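Local coordinates for protein MIF (Toxoplasma gondii, PDB 4DH4) that belongs to the macrophage migration inhibitory factor family, small alpha/beta proteins that assemble as trimers, at residues A82-E85 with R86-V90; W107-G110 with D111-F114; S70-N73 with C74-A78. All blocks are in the same frame, centred on the assembly; numbering follows the deposited sequence. Where two conformers were deposited one is given.

Overall arrangement
Contacts 3, 1 and 2 follow one another along the chain in that order. Contacts 3 and 1 share helix 70-88, contact 3 at its first turns and contact 1 at its last, with centres about 17 Å apart. This helix is the crossover of the beta-alpha-beta unit made with strands 58-65 and 95-102 of the four-stranded sheet. Contact 2 is the C-terminal hairpin of strands 107-109 and 112-113. Its centre lies about 32 Å from that of contact 1, on the opposite side of the chain's centre, and about 26 Å from that of contact 3. Contacts 2 and 3 both meet other subunits, so the hairpin and the start of the helix help build the trimer.

Contact 1: residues A82-E85 with R86-V90; sequences AACE and RHLGV
His87 N donates to Ala83 O at 2.8 Å and Leu88 N to Cys84 O at 2.7 Å. Arg86 N bonds to Ala82 O in the same i to i+4 pattern. These three backbone bonds carry the last turn of helix 70-88. After Leu88 the helix stops; Gly89 has positive phi (81°). Its N-H is shared weakly between Cys84 O and Glu85 O. Just beyond, Val90 O turns back over Glu85, and Glu85 CA approaches Val90 O at 3.1 Å as a C-H...O contact.

The polar ends of Glu85, Arg86 and His87 have their partners outside the two segments. Arg86 NH2 makes a salt bridge to Asp22 OD1 on helix 13-31, His87 NE2 hydrogen-bonds to the same oxygen, and Glu85 OE1 accepts from Lys92 N. The Arg86 chain bends at chi3 (68°), which brings its guanidinium back over the preceding turn. One face of that group lies against Ala83 CA, offset toward the rim. Arg86 NH2 also rests 3.8 Å from Ala83 CB. On the His87 ring, CD2 comes within 3.1 Å of Ala83 O.

Apolar packing is lighter. Cys84 CB meets Leu88 CD1 at 4.2 Å. Cys84 packs on Ile5 and Leu88 on Cys7, both of strand 2-7, while Ala83, His87 and Leu88 touch Leu19 of helix 13-31.

The regular bonds thus give way to weak ones at Gly89, where the chain leaves the helix, while the side chains of Arg86 and His87 probably help stabilise the charge of Asp22.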
loop_
_atom_site.group_PDB
_atom_site.type_symbol
_atom_site.label_atom_id
_atom_site.label_comp_id
_atom_site.label_asym_id
_atom_site.label_seq_id
_atom_site.Cartn_x
_atom_site.Cartn_y
_atom_site.Cartn_z
ATOM N N ALA A 82 5.596 -18.707 5.372
ATOM C CA ALA A 82 6.295 -19.950 5.008
ATOM C C ALA A 82 6.638 -19.970 3.512
ATOM O O ALA A 82 7.730 -20.391 3.129
ATOM C CB ALA A 82 5.471 -21.173 5.400
ATOM N N ALA A 83 5.716 -19.482 2.685
ATOM C CA ALA A 83 5.909 -19.403 1.234
ATOM C C ALA A 83 7.002 -18.403 0.850
ATOM O O ALA A 83 7.807 -18.665 -0.047
ATOM C CB ALA A 83 4.595 -19.054 0.546
ATOM N N CYS A 84 7.034 -17.261 1.536
ATOM C CA CYS A 84 8.082 -16.262 1.310
ATOM C C CYS A 84 9.446 -16.819 1.713
ATOM O O CYS A 84 10.443 -16.571 1.045
ATOM C CB CYS A 84 7.787 -14.974 2.086
ATOM S SG CYS A 84 6.396 -14.007 1.410
ATOM N N GLU A 85 9.482 -17.569 2.807
ATOM C CA GLU A 85 10.732 -18.179 3.268
ATOM C C GLU A 85 11.239 -19.178 2.236
ATOM O O GLU A 85 12.418 -19.175 1.882
ATOM C CB GLU A 85 10.508 -18.878 4.602
ATOM C CG GLU A 85 11.777 -19.371 5.276
ATOM C CD GLU A 85 11.489 -19.887 6.661
ATOM O OE1 GLU A 85 11.857 -19.199 7.635
ATOM O OE2 GLU A 85 10.857 -20.965 6.775
ATOM N N ARG A 86 10.318 -20.013 1.759
ATOM C CA ARG A 86 10.569 -21.042 0.750
ATOM C C ARG A 86 11.018 -20.451 -0.590
ATOM O O ARG A 86 11.997 -20.912 -1.180
ATOM C CB ARG A 86 9.287 -21.866 0.576
ATOM C CG ARG A 86 9.359 -23.092 -0.325
ATOM C CD ARG A 86 8.258 -24.100 0.065
ATOM N NE ARG A 86 6.895 -23.632 -0.233
ATOM C CZ ARG A 86 5.980 -23.272 0.675
ATOM N NH1 ARG A 86 6.251 -23.308 1.977
ATOM N NH2 ARG A 86 4.779 -22.869 0.277
ATOM N N HIS A 87 10.312 -19.428 -1.066
ATOM C CA HIS A 87 10.580 -18.867 -2.392
ATOM C C HIS A 87 11.574 -17.708 -2.431
ATOM O O HIS A 87 12.232 -17.497 -3.454
ATOM C CB HIS A 87 9.272 -18.470 -3.079
ATOM C CG HIS A 87 8.360 -19.625 -3.335
ATOM N ND1 HIS A 87 8.650 -20.607 -4.257
ATOM C CD2 HIS A 87 7.179 -19.972 -2.773
ATOM C CE1 HIS A 87 7.681 -21.503 -4.263
ATOM N NE2 HIS A 87 6.773 -21.139 -3.373
ATOM N N LEU A 88 11.682 -16.957 -1.339
ATOM C CA LEU A 88 12.514 -15.745 -1.329
ATOM C C LEU A 88 13.733 -15.834 -0.410
ATOM O O LEU A 88 14.652 -15.023 -0.525
ATOM C CB LEU A 88 11.682 -14.502 -0.966
ATOM C CG LEU A 88 10.389 -14.210 -1.741
ATOM C CD1 LEU A 88 9.664 -13.009 -1.137
ATOM C CD2 LEU A 88 10.639 -13.986 -3.226
ATOM N N GLY A 89 13.724 -16.807 0.498
ATOM C CA GLY A 89 14.792 -16.974 1.483
ATOM C C GLY A 89 14.683 -16.062 2.694
ATOM O O GLY A 89 15.601 -16.009 3.514
ATOM N N VAL A 90 13.564 -15.343 2.807
ATOM C CA VAL A 90 13.336 -14.417 3.918
ATOM C C VAL A 90 12.843 -15.193 5.135
ATOM O O VAL A 90 11.844 -15.900 5.037
ATOM C CB VAL A 90 12.289 -13.316 3.544
ATOM C CG1 VAL A 90 12.044 -12.370 4.723
ATOM C CG2 VAL A 90 12.729 -12.538 2.306
#

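Contact 2: residues W107-G110 with D111-F114; sequences WAMG and DRTF
Phe114 N donates to Trp107 O at 2.9 Å, almost in line with the carbonyl. It is one of three backbone hydrogen bonds that join the two segments. Met109 N donates to Arg112 O at 2.8 Å. The return bond, Arg112 N to Met109 O, is longer at 3.2 Å, and its donor stands 46° out of the carbonyl plane. Met109 and Arg112 thus form a hydrogen-bonded pair, and Ala108 faces Thr113 as a non-hydrogen-bonded pair. Two C-H...O contacts run beside these bonds, from Thr113 CA to Trp107 O and from Ala108 CA to Arg112 O.

One water adds a polar bridge. It donates to Met109 O and accepts from Arg112 NE, so Met109 O receives both the turn N-H and the water.

The aromatic contact is an offset edge-to-face pair. The edge of Phe114 points at the face of the five-membered ring of Trp107, with the planes 83° apart. The closest atoms are Phe114 CE1 and Trp107 CD1, 3.5 Å apart. The two side chains run side by side, and chi1 of Trp107 (-158°) puts the indole where Phe114 CE1 and CD1 meet its CD1. Phe114 CE1 also reaches Met109 CB at 4.2 Å. On the other face of the hairpin, Ala108 CB and Thr113 CG2 meet at 4.2 Å.

Trp107 also packs edge-to-face with Tyr96 of the second subunit. Residues 107-109 pair antiparallel with a strand of that chain. The arrangement is a beta hairpin with a two-residue loop, Gly110-Asp111, in a type II' turn, and it extends the sheet of a neighbouring subunit in the MIF trimer.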
loop_
_atom_site.group_PDB
_atom_site.type_symbol
_atom_site.label_atom_id
_atom_site.label_comp_id
_atom_site.label_asym_id
_atom_site.label_seq_id
_atom_site.Cartn_x
_atom_site.Cartn_y
_atom_site.Cartn_z
ATOM N N TRP A 107 -15.451 -1.962 -1.791
ATOM C CA TRP A 107 -14.708 -2.815 -2.709
ATOM C C TRP A 107 -15.425 -2.860 -4.051
ATOM O O TRP A 107 -16.613 -3.193 -4.117
ATOM C CB TRP A 107 -14.582 -4.224 -2.119
ATOM C CG TRP A 107 -13.445 -5.053 -2.677
ATOM C CD1 TRP A 107 -13.191 -5.336 -3.992
ATOM C CD2 TRP A 107 -12.439 -5.739 -1.919
ATOM N NE1 TRP A 107 -12.072 -6.136 -4.096
ATOM C CE2 TRP A 107 -11.595 -6.399 -2.840
ATOM C CE3 TRP A 107 -12.157 -5.839 -0.551
ATOM C CZ2 TRP A 107 -10.488 -7.164 -2.433
ATOM C CZ3 TRP A 107 -11.060 -6.601 -0.145
ATOM C CH2 TRP A 107 -10.241 -7.254 -1.084
ATOM N N ALA A 108 -14.702 -2.495 -5.111
ATOM C CA ALA A 108 -15.243 -2.507 -6.467
ATOM C C ALA A 108 -14.457 -3.438 -7.388
ATOM O O ALA A 108 -13.253 -3.612 -7.237
ATOM C CB ALA A 108 -15.248 -1.097 -7.042
ATOM N N MET A 109 -15.162 -4.050 -8.332
ATOM C CA MET A 109 -14.523 -4.752 -9.439
ATOM C C MET A 109 -15.053 -4.105 -10.708
ATOM O O MET A 109 -16.268 -4.061 -10.937
ATOM C CB MET A 109 -14.837 -6.249 -9.399
ATOM C CG MET A 109 -14.035 -7.084 -10.395
ATOM S SD MET A 109 -14.462 -8.835 -10.340
ATOM C CE MET A 109 -16.073 -8.794 -11.124
ATOM N N GLY A 110 -14.145 -3.547 -11.505
ATOM C CA GLY A 110 -14.559 -2.688 -12.609
ATOM C C GLY A 110 -15.450 -1.555 -12.119
ATOM O O GLY A 110 -15.087 -0.821 -11.197
ATOM N N ASP A 111 -16.623 -1.422 -12.733
ATOM C CA ASP A 111 -17.511 -0.301 -12.437
ATOM C C ASP A 111 -18.641 -0.625 -11.453
ATOM O O ASP A 111 -19.649 0.085 -11.402
ATOM C CB ASP A 111 -18.067 0.294 -13.744
ATOM C CG ASP A 111 -18.913 -0.689 -14.541
ATOM O OD1 ASP A 111 -19.466 -0.253 -15.574
ATOM O OD2 ASP A 111 -19.035 -1.879 -14.156
ATOM N N ARG A 112 -18.459 -1.684 -10.664
ATOM C CA ARG A 112 -19.477 -2.149 -9.717
ATOM C C ARG A 112 -18.872 -2.397 -8.330
ATOM O O ARG A 112 -17.807 -2.999 -8.221
ATOM C CB ARG A 112 -20.123 -3.443 -10.228
ATOM C CG ARG A 112 -20.702 -3.351 -11.647
ATOM C CD ARG A 112 -21.302 -4.670 -12.125
ATOM N NE ARG A 112 -20.289 -5.711 -12.308
ATOM C CZ ARG A 112 -20.540 -6.945 -12.739
ATOM N NH1 ARG A 112 -21.780 -7.314 -13.052
ATOM N NH2 ARG A 112 -19.546 -7.814 -12.867
ATOM N N THR A 113 -19.546 -1.927 -7.279
ATOM C CA THR A 113 -19.183 -2.323 -5.909
ATOM C C THR A 113 -19.844 -3.639 -5.520
ATOM O O THR A 113 -20.853 -4.045 -6.109
ATOM C CB THR A 113 -19.564 -1.274 -4.836
ATOM O OG1 THR A 113 -20.923 -0.862 -5.025
ATOM C CG2 THR A 113 -18.635 -0.059 -4.876
ATOM N N PHE A 114 -19.282 -4.294 -4.509
ATOM C CA PHE A 114 -19.835 -5.538 -3.990
ATOM C C PHE A 114 -21.031 -5.306 -3.072
ATOM O O PHE A 114 -21.366 -4.178 -2.703
ATOM C CB PHE A 114 -18.754 -6.343 -3.262
ATOM C CG PHE A 114 -17.834 -7.080 -4.183
ATOM C CD1 PHE A 114 -16.624 -6.517 -4.576
ATOM C CD2 PHE A 114 -18.179 -8.337 -4.667
ATOM C CE1 PHE A 114 -15.767 -7.198 -5.434
ATOM C CE2 PHE A 114 -17.337 -9.022 -5.530
ATOM C CZ PHE A 114 -16.123 -8.455 -5.912
ATOM O OXT PHE A 114 -21.695 -6.265 -2.675
HETATM O O HOH W 1 -17.570 -5.634 -12.700
#

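Contact 3: residues S70-N73 with C74-A78; sequences SSTN and CKIAA
Ile76 lies one turn after Thr72 and reaches back to it along helix 70-88. Its backbone N first bonds to Thr72 O at 3.0 Å. Ile76 CB sits 3.7 Å from Thr72 O. Ile76 CG1, placed beside the backbone N (chi1 -65°), comes nearer, 3.4 Å from Thr72 O. Ile76 CD1 then continues past the carbonyl and ends 4.0 Å from Thr72 CG2, where the two side chains cross obliquely. Beyond the pair, Ile76 also touches Ala30 and Leu31 of helix 13-31 and Phe99 of strand 95-102.

This is the first part of the helix that crosses over between strands 58-65 and 95-102 in a beta-alpha-beta unit. Regular i to i+4 bonds run through it: Cys74 N to Ser70 O, Lys75 N to Ser71 O, and Ala77 N to Asn73 O at 2.9 Å. Cys74 CB and Lys75 CB lie against carbonyl oxygens of the preceding turn, Cys74 CB 3.4 Å from Ser70 O and Lys75 CB 3.5 Å from Thr72 O.

Asn73 is buried at the subunit interface; its OD1 turns back to take a weak hydrogen bond from Thr69 N. Its ND2 donates to Ser105 O of the third subunit, and Ala77 packs on Ala108 of that same chain.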
loop_
_atom_site.group_PDB
_atom_site.type_symbol
_atom_site.label_atom_id
_atom_site.label_comp_id
_atom_site.label_asym_id
_atom_site.label_seq_id
_atom_site.Cartn_x
_atom_site.Cartn_y
_atom_site.Cartn_z
ATOM N N SER A 70 -8.993 -13.511 14.256
ATOM C CA SER A 70 -7.714 -13.947 14.817
ATOM C C SER A 70 -7.247 -15.310 14.267
ATOM O O SER A 70 -6.095 -15.440 13.855
ATOM C CB SER A 70 -7.744 -13.949 16.352
ATOM O OG SER A 70 -6.422 -14.046 16.858
ATOM N N SER A 71 -8.140 -16.301 14.252
ATOM C CA SER A 71 -7.764 -17.654 13.812
ATOM C C SER A 71 -7.423 -17.692 12.325
ATOM O O SER A 71 -6.414 -18.281 11.926
ATOM C CB SER A 71 -8.862 -18.674 14.128
ATOM O OG SER A 71 -9.322 -18.550 15.461
ATOM N N THR A 72 -8.268 -17.067 11.512
ATOM C CA THR A 72 -8.079 -17.075 10.063
ATOM C C THR A 72 -6.849 -16.263 9.649
ATOM O O THR A 72 -6.101 -16.680 8.758
ATOM C CB THR A 72 -9.360 -16.620 9.343
ATOM O OG1 THR A 72 -10.435 -17.487 9.737
ATOM C CG2 THR A 72 -9.191 -16.677 7.832
ATOM N N ASN A 73 -6.634 -15.121 10.305
ATOM C CA ASN A 73 -5.444 -14.303 10.052
ATOM C C ASN A 73 -4.166 -15.074 10.358
ATOM O O ASN A 73 -3.205 -15.031 9.580
ATOM C CB ASN A 73 -5.477 -13.003 10.868
ATOM C CG ASN A 73 -6.694 -12.138 10.559
ATOM O OD1 ASN A 73 -7.466 -12.420 9.636
ATOM N ND2 ASN A 73 -6.875 -11.087 11.345
ATOM N N CYS A 74 -4.165 -15.783 11.481
ATOM C CA CYS A 74 -3.025 -16.607 11.865
ATOM C C CYS A 74 -2.728 -17.709 10.843
ATOM O O CYS A 74 -1.568 -17.956 10.515
ATOM C CB CYS A 74 -3.242 -17.206 13.251
ATOM S SG CYS A 74 -1.723 -17.794 13.992
ATOM N N LYS A 75 -3.780 -18.361 10.346
ATOM C CA LYS A 75 -3.646 -19.383 9.310
ATOM C C LYS A 75 -3.013 -18.827 8.036
ATOM O O LYS A 75 -2.076 -19.425 7.494
ATOM C CB LYS A 75 -5.008 -20.003 9.002
ATOM C CG LYS A 75 -4.948 -21.156 8.024
ATOM C CD LYS A 75 -6.033 -22.181 8.323
ATOM C CE LYS A 75 -7.260 -21.918 7.494
ATOM N NZ LYS A 75 -7.816 -23.231 6.926
ATOM N N ILE A 76 -3.523 -17.681 7.577
ATOM C CA ILE A 76 -3.013 -17.019 6.372
ATOM C C ILE A 76 -1.561 -16.565 6.554
ATOM O O ILE A 76 -0.720 -16.778 5.674
ATOM C CB ILE A 76 -3.927 -15.827 5.929
ATOM C CG1 ILE A 76 -5.307 -16.340 5.498
ATOM C CG2 ILE A 76 -3.295 -15.033 4.788
ATOM C CD1 ILE A 76 -6.392 -15.237 5.369
ATOM N N ALA A 77 -1.266 -15.956 7.699
ATOM C CA ALA A 77 0.092 -15.489 7.978
ATOM C C ALA A 77 1.100 -16.646 8.022
ATOM O O ALA A 77 2.211 -16.522 7.502
ATOM C CB ALA A 77 0.128 -14.692 9.270
ATOM N N ALA A 78 0.700 -17.762 8.630
ATOM C CA ALA A 78 1.546 -18.960 8.702
ATOM C C ALA A 78 1.897 -19.456 7.302
ATOM O O ALA A 78 3.048 -19.769 7.010
ATOM C CB ALA A 78 0.842 -20.056 9.491
#